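Local coordinates for protein glutathione S-transferase (Vibrio parahaemolyticus, PDB 7MIQ) that probably conjugates glutathione to electrophilic compounds as a Gtt2-class glutathione S-transferase, built as a dimer of subunits with a thioredoxin-like and a helical domain, at residues P53-E56 / T62-E65; E181-Y186 / R191-V196. All blocks are in the same frame, centred on the assembly; numbering follows the deposited sequence.

Contact 1. Residues P53-E56 / T62-E65; sequences PLLE and TICE
The carbonyl oxygen of Leu55 is gripped from strand 62-64 by two donors of unequal strength. Ile63 N gives it a proper hydrogen bond at 2.8 Å, while the CA of Thr62 adds a CH···O contact at 3.1 Å. The return bond, from Leu55 N to Ile63 O, measures 2.9 Å and is nearly straight at the hydrogen (171°), so Leu55 and Ile63 form an antiparallel hydrogen-bonded pair in the hairpin of strands 54-56 and 62-64. Ile63 O has a second neighbour: the CD1 methyl of Leu54 comes to 3.4 Å from it. With its CG anti to the backbone N (chi1 -176°), Leu54 sends that methyl across to the partner strand, where it also touches Thr62 CB and Cys64 CB. Further along the same face, Glu56 CG and Thr62 CG2 meet at 4.1 Å, the two side chains running at a slant to one another. Their polar ends look elsewhere: Glu56 OE1 bonds to Tyr4 OH, and Thr62 OG1 to the carbonyl oxygen of Lys46. On the other face, Leu55 and Ile63 side chains pack against Tyr72 of helix 66-76, and Ile63 also meets Ala92 of the second subunit. Beyond the paired residues a water takes over, donating to Pro53 O at 2.7 Å and accepting from Glu65 N at 3.0 Å. Pro53 follows a cis peptide bond, as does the proline before this strand in thioredoxin-fold glutathione transferases, where that turn borders the glutathione site. Direct bonds thus join the hairpin at Leu55 and Ile63, whereas the water satisfies both backbone groups where the strands give way to the cis-proline turn and the N-cap residue Glu65.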
loop_
_atom_site.group_PDB
_atom_site.type_symbol
_atom_site.label_atom_id
_atom_site.label_comp_id
_atom_site.label_asym_id
_atom_site.label_seq_id
_atom_site.Cartn_x
_atom_site.Cartn_y
_atom_site.Cartn_z
ATOM N N PRO A 53 -15.286 0.421 -1.101
ATOM C CA PRO A 53 -16.164 -0.041 -0.018
ATOM C C PRO A 53 -15.963 0.697 1.302
ATOM O O PRO A 53 -14.903 1.277 1.547
ATOM C CB PRO A 53 -15.777 -1.513 0.137
ATOM C CG PRO A 53 -14.345 -1.549 -0.267
ATOM C CD PRO A 53 -14.220 -0.555 -1.394
ATOM N N LEU A 54 -16.992 0.662 2.145
ATOM C CA LEU A 54 -16.958 1.308 3.452
ATOM C C LEU A 54 -17.597 0.368 4.459
ATOM O O LEU A 54 -18.745 -0.046 4.278
ATOM C CB LEU A 54 -17.692 2.654 3.426
ATOM C CG LEU A 54 -17.662 3.485 4.714
ATOM C CD1 LEU A 54 -16.229 3.853 5.086
ATOM C CD2 LEU A 54 -18.521 4.740 4.565
ATOM N N LEU A 55 -16.854 0.026 5.508
ATOM C CA LEU A 55 -17.351 -0.841 6.569
ATOM C C LEU A 55 -17.789 0.010 7.753
ATOM O O LEU A 55 -17.048 0.892 8.195
ATOM C CB LEU A 55 -16.278 -1.835 7.014
ATOM C CG LEU A 55 -16.721 -2.800 8.114
ATOM C CD1 LEU A 55 -17.742 -3.790 7.563
ATOM C CD2 LEU A 55 -15.524 -3.518 8.705
ATOM N N GLU A 56 -18.990 -0.255 8.264
ATOM C CA GLU A 56 -19.534 0.476 9.402
ATOM C C GLU A 56 -19.742 -0.502 10.549
ATOM O O GLU A 56 -20.501 -1.467 10.413
ATOM C CB GLU A 56 -20.844 1.175 9.034
ATOM C CG GLU A 56 -21.362 2.129 10.101
ATOM C CD GLU A 56 -22.669 2.793 9.704
ATOM O OE1 GLU A 56 -23.596 2.079 9.266
ATOM O OE2 GLU A 56 -22.765 4.032 9.823
ATOM N N THR A 62 -16.422 3.926 11.102
ATOM C CA THR A 62 -16.285 3.536 9.703
ATOM C C THR A 62 -14.826 3.295 9.335
ATOM O O THR A 62 -13.924 3.988 9.818
ATOM C CB THR A 62 -16.887 4.578 8.751
ATOM O OG1 THR A 62 -16.276 5.856 8.970
ATOM C CG2 THR A 62 -18.395 4.682 8.953
ATOM N N ILE A 63 -14.614 2.303 8.472
ATOM C CA ILE A 63 -13.301 1.921 7.968
ATOM C C ILE A 63 -13.391 1.873 6.449
ATOM O O ILE A 63 -14.263 1.190 5.902
ATOM C CB ILE A 63 -12.856 0.552 8.523
ATOM C CG1 ILE A 63 -12.794 0.584 10.054
ATOM C CG2 ILE A 63 -11.512 0.135 7.931
ATOM C CD1 ILE A 63 -12.691 -0.793 10.695
ATOM N N CYS A 64 -12.518 2.615 5.771
ATOM C CA CYS A 64 -12.404 2.559 4.319
ATOM C C CYS A 64 -11.070 1.916 3.947
ATOM O O CYS A 64 -10.284 1.545 4.824
ATOM C CB CYS A 64 -12.563 3.954 3.705
ATOM S SG CYS A 64 -11.198 5.103 4.007
ATOM N N GLU A 65 -10.830 1.793 2.632
ATOM C CA GLU A 65 -9.718 1.047 2.028
ATOM C C GLU A 65 -9.976 -0.453 2.100
ATOM O O GLU A 65 -10.145 -1.004 3.193
ATOM C CB GLU A 65 -8.367 1.376 2.682
ATOM C CG GLU A 65 -7.832 2.757 2.361
ATOM C CD GLU A 65 -7.503 2.928 0.889
ATOM O OE1 GLU A 65 -7.053 1.949 0.256
ATOM O OE2 GLU A 65 -7.699 4.044 0.365
HETATM O O HOH W 1 -12.675 2.353 0.369
#

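Contact 2. Residues E181-Y186 / R191-V196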
loop_
_atom_site.group_PDB
_atom_site.type_symbol
_atom_site.label_atom_id
_atom_site.label_comp_id
_atom_site.label_asym_id
_atom_site.label_seq_id
_atom_site.Cartn_x
_atom_site.Cartn_y
_atom_site.Cartn_z
ATOM N N GLU A 181 -3.116 -10.390 -23.605
ATOM C CA GLU A 181 -3.183 -11.852 -23.673
ATOM C C GLU A 181 -2.179 -12.454 -22.686
ATOM O O GLU A 181 -1.156 -13.038 -23.050
ATOM C CB GLU A 181 -2.939 -12.332 -25.097
ATOM C CG GLU A 181 -4.012 -11.886 -26.076
ATOM C CD GLU A 181 -3.909 -12.581 -27.418
ATOM O OE1 GLU A 181 -2.958 -13.369 -27.614
ATOM O OE2 GLU A 181 -4.783 -12.341 -28.275
ATOM N N VAL A 182 -2.510 -12.312 -21.401
ATOM C CA VAL A 182 -1.596 -12.720 -20.335
ATOM C C VAL A 182 -1.348 -14.220 -20.387
ATOM O O VAL A 182 -0.206 -14.685 -20.295
ATOM C CB VAL A 182 -2.149 -12.297 -18.962
ATOM C CG1 VAL A 182 -1.267 -12.835 -17.843
ATOM C CG2 VAL A 182 -2.267 -10.783 -18.875
ATOM N N PHE A 183 -2.419 -15.000 -20.548
ATOM C CA PHE A 183 -2.322 -16.443 -20.363
ATOM C C PHE A 183 -1.598 -17.123 -21.516
ATOM O O PHE A 183 -0.981 -18.174 -21.318
ATOM C CB PHE A 183 -3.718 -17.025 -20.171
ATOM C CG PHE A 183 -4.450 -16.437 -18.999
ATOM C CD1 PHE A 183 -3.758 -16.070 -17.850
ATOM C CD2 PHE A 183 -5.817 -16.227 -19.047
ATOM C CE1 PHE A 183 -4.420 -15.519 -16.770
ATOM C CE2 PHE A 183 -6.487 -15.674 -17.964
ATOM C CZ PHE A 183 -5.785 -15.320 -16.827
ATOM N N GLU A 184 -1.660 -16.548 -22.720
ATOM C CA GLU A 184 -0.877 -17.085 -23.829
ATOM C C GLU A 184 0.615 -16.951 -23.560
ATOM O O GLU A 184 1.393 -17.868 -23.851
ATOM C CB GLU A 184 -1.239 -16.370 -25.132
ATOM C CG GLU A 184 -2.670 -16.570 -25.591
ATOM C CD GLU A 184 -2.970 -18.005 -25.960
ATOM O OE1 GLU A 184 -2.382 -18.501 -26.943
ATOM O OE2 GLU A 184 -3.788 -18.639 -25.260
ATOM N N LYS A 185 1.030 -15.816 -23.001
ATOM C CA LYS A 185 2.464 -15.485 -22.846
ATOM C C LYS A 185 3.042 -15.925 -21.502
ATOM O O LYS A 185 4.259 -16.092 -21.448
ATOM C CB LYS A 185 2.639 -13.977 -22.988
ATOM C CG LYS A 185 1.815 -13.312 -24.082
ATOM C CD LYS A 185 1.707 -11.814 -23.899
ATOM C CE LYS A 185 1.754 -11.049 -25.204
ATOM N NZ LYS A 185 3.148 -10.796 -25.639
ATOM N N TYR A 186 2.234 -16.138 -20.468
ATOM C CA TYR A 186 2.755 -16.382 -19.125
ATOM C C TYR A 186 2.077 -17.611 -18.533
ATOM O O TYR A 186 1.067 -17.504 -17.822
ATOM C CB TYR A 186 2.585 -15.134 -18.259
ATOM C CG TYR A 186 3.320 -13.948 -18.845
ATOM C CD1 TYR A 186 4.711 -13.896 -18.827
ATOM C CD2 TYR A 186 2.632 -12.897 -19.442
ATOM C CE1 TYR A 186 5.395 -12.825 -19.369
ATOM C CE2 TYR A 186 3.311 -11.818 -19.989
ATOM C CZ TYR A 186 4.691 -11.789 -19.948
ATOM O OH TYR A 186 5.373 -10.722 -20.490
ATOM N N ARG A 191 -1.420 -20.972 -14.968
ATOM C CA ARG A 191 -1.567 -22.072 -14.013
ATOM C C ARG A 191 -2.155 -21.582 -12.697
ATOM O O ARG A 191 -3.127 -22.148 -12.181
ATOM C CB ARG A 191 -0.204 -22.731 -13.770
ATOM C CG ARG A 191 -0.195 -23.969 -12.859
ATOM C CD ARG A 191 -0.159 -23.644 -11.353
ATOM N NE ARG A 191 0.941 -22.764 -10.971
ATOM C CZ ARG A 191 1.025 -22.141 -9.802
ATOM N NH1 ARG A 191 0.083 -22.269 -8.881
ATOM N NH2 ARG A 191 2.077 -21.363 -9.553
ATOM N N TRP A 192 -1.538 -20.552 -12.117
ATOM C CA TRP A 192 -2.007 -20.008 -10.847
ATOM C C TRP A 192 -3.422 -19.461 -10.976
ATOM O O TRP A 192 -4.271 -19.701 -10.110
ATOM C CB TRP A 192 -1.030 -18.929 -10.372
ATOM C CG TRP A 192 -1.579 -17.943 -9.373
ATOM C CD1 TRP A 192 -1.597 -18.070 -8.013
ATOM C CD2 TRP A 192 -2.163 -16.667 -9.666
ATOM N NE1 TRP A 192 -2.172 -16.956 -7.442
ATOM C CE2 TRP A 192 -2.526 -16.081 -8.437
ATOM C CE3 TRP A 192 -2.417 -15.966 -10.851
ATOM C CZ2 TRP A 192 -3.136 -14.827 -8.359
ATOM C CZ3 TRP A 192 -3.017 -14.720 -10.772
ATOM C CH2 TRP A 192 -3.369 -14.162 -9.534
ATOM N N PHE A 193 -3.703 -18.739 -12.064
ATOM C CA PHE A 193 -5.032 -18.163 -12.234
ATOM C C PHE A 193 -6.091 -19.247 -12.409
ATOM O O PHE A 193 -7.194 -19.136 -11.859
ATOM C CB PHE A 193 -5.046 -17.204 -13.420
ATOM C CG PHE A 193 -6.262 -16.321 -13.464
ATOM C CD1 PHE A 193 -7.433 -16.756 -14.063
ATOM C CD2 PHE A 193 -6.234 -15.061 -12.898
ATOM C CE1 PHE A 193 -8.554 -15.945 -14.100
ATOM C CE2 PHE A 193 -7.354 -14.243 -12.932
ATOM C CZ PHE A 193 -8.513 -14.689 -13.531
ATOM N N GLU A 194 -5.783 -20.293 -13.179
ATOM C CA GLU A 194 -6.709 -21.418 -13.286
ATOM C C GLU A 194 -7.004 -22.004 -11.911
ATOM O O GLU A 194 -8.149 -22.354 -11.604
ATOM C CB GLU A 194 -6.126 -22.484 -14.217
ATOM C CG GLU A 194 -6.948 -23.767 -14.321
ATOM C CD GLU A 194 -7.948 -23.743 -15.467
ATOM O OE1 GLU A 194 -7.973 -22.748 -16.225
ATOM O OE2 GLU A 194 -8.711 -24.724 -15.611
ATOM N N GLN A 195 -5.979 -22.082 -11.062
ATOM C CA GLN A 195 -6.124 -22.637 -9.722
ATOM C C GLN A 195 -6.972 -21.729 -8.836
ATOM O O GLN A 195 -7.942 -22.176 -8.215
ATOM C CB GLN A 195 -4.727 -22.837 -9.130
ATOM C CG GLN A 195 -4.624 -23.685 -7.894
ATOM C CD GLN A 195 -3.176 -24.031 -7.587
ATOM O OE1 GLN A 195 -2.320 -24.014 -8.476
ATOM N NE2 GLN A 195 -2.895 -24.339 -6.328
ATOM N N VAL A 196 -6.624 -20.443 -8.780
ATOM C CA VAL A 196 -7.319 -19.515 -7.893
ATOM C C VAL A 196 -8.754 -19.288 -8.360
ATOM O O VAL A 196 -9.687 -19.270 -7.548
ATOM C CB VAL A 196 -6.530 -18.196 -7.796
ATOM C CG1 VAL A 196 -7.332 -17.143 -7.060
ATOM C CG2 VAL A 196 -5.196 -18.431 -7.099
#
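Phe183 and Phe193 bring two short helical segments together through their rings. The tip of Phe183, its CZ, sits over one face of the Phe193 ring, displaced toward the rim, and comes to 3.5 Å from Phe193 CD1. Beside it, Phe183 CE1 lies 3.8 Å from Phe193 CB, so the approach takes in the root of the second ring as well as its face. The planes meet at 44° with centroids 5.0 Å apart, an oblique pairing that is neither a parallel stack nor a T-shape. With CG anti to the carbonyl carbon (chi1 -59°), the Phe183 ring extends across to Phe193, whose own CG is anti to the backbone N (chi1 -166°). Both side chains also touch Ile171 of helix 162-177, and Phe193 meets the ring of Tyr168 on that same helix at a shallow interplanar angle. This places the pair in the all-helical C-terminal domain of the glutathione transferase fold, where helix 182-185 is followed directly by helix 187-196 and both aromatics rest against the longer helix 162-177. Val182 packs on Ala174 and Val175 of the same helix. Polar side chains of the turn that carries Phe193 anchor it to its surroundings. Arg191 NH1 donates to Gln195 OE1 at 3.0 Å, one turn further on; Gln195 OE1 lies close to the guanidinium plane, but the donor stands above the plane of the amide carbonyl. Arg191 also reaches the carbonyl oxygens of Leu149 and Glu153, and Gln195 NE2 bonds to Glu153 OE2, tying the turn to the end of helix 127-151 and the loop after it. Next to Phe193, Trp192 NE1 hydrogen-bonds to Asp164 OD1 on helix 162-177.

How the contacts relate
Contact 1 comes first along the chain and is complete before contact 2 begins. Their centres lie 32 Å apart, on opposite sides of the centre of the chain, and their nearest atoms are still about 18 Å from each other. The hairpin of contact 1 supplies two strands of the four-stranded mixed sheet in the thioredoxin-like N-terminal domain, with 62-64 outermost in this chain and next to the second subunit. Contact 2 belongs to the helical C-terminal domain, joining helices 182-185 and 187-196, and touches no other chain of the assembly. Contact 1 therefore takes part in the dimer interface, whereas contact 2 is packing within a single subunit.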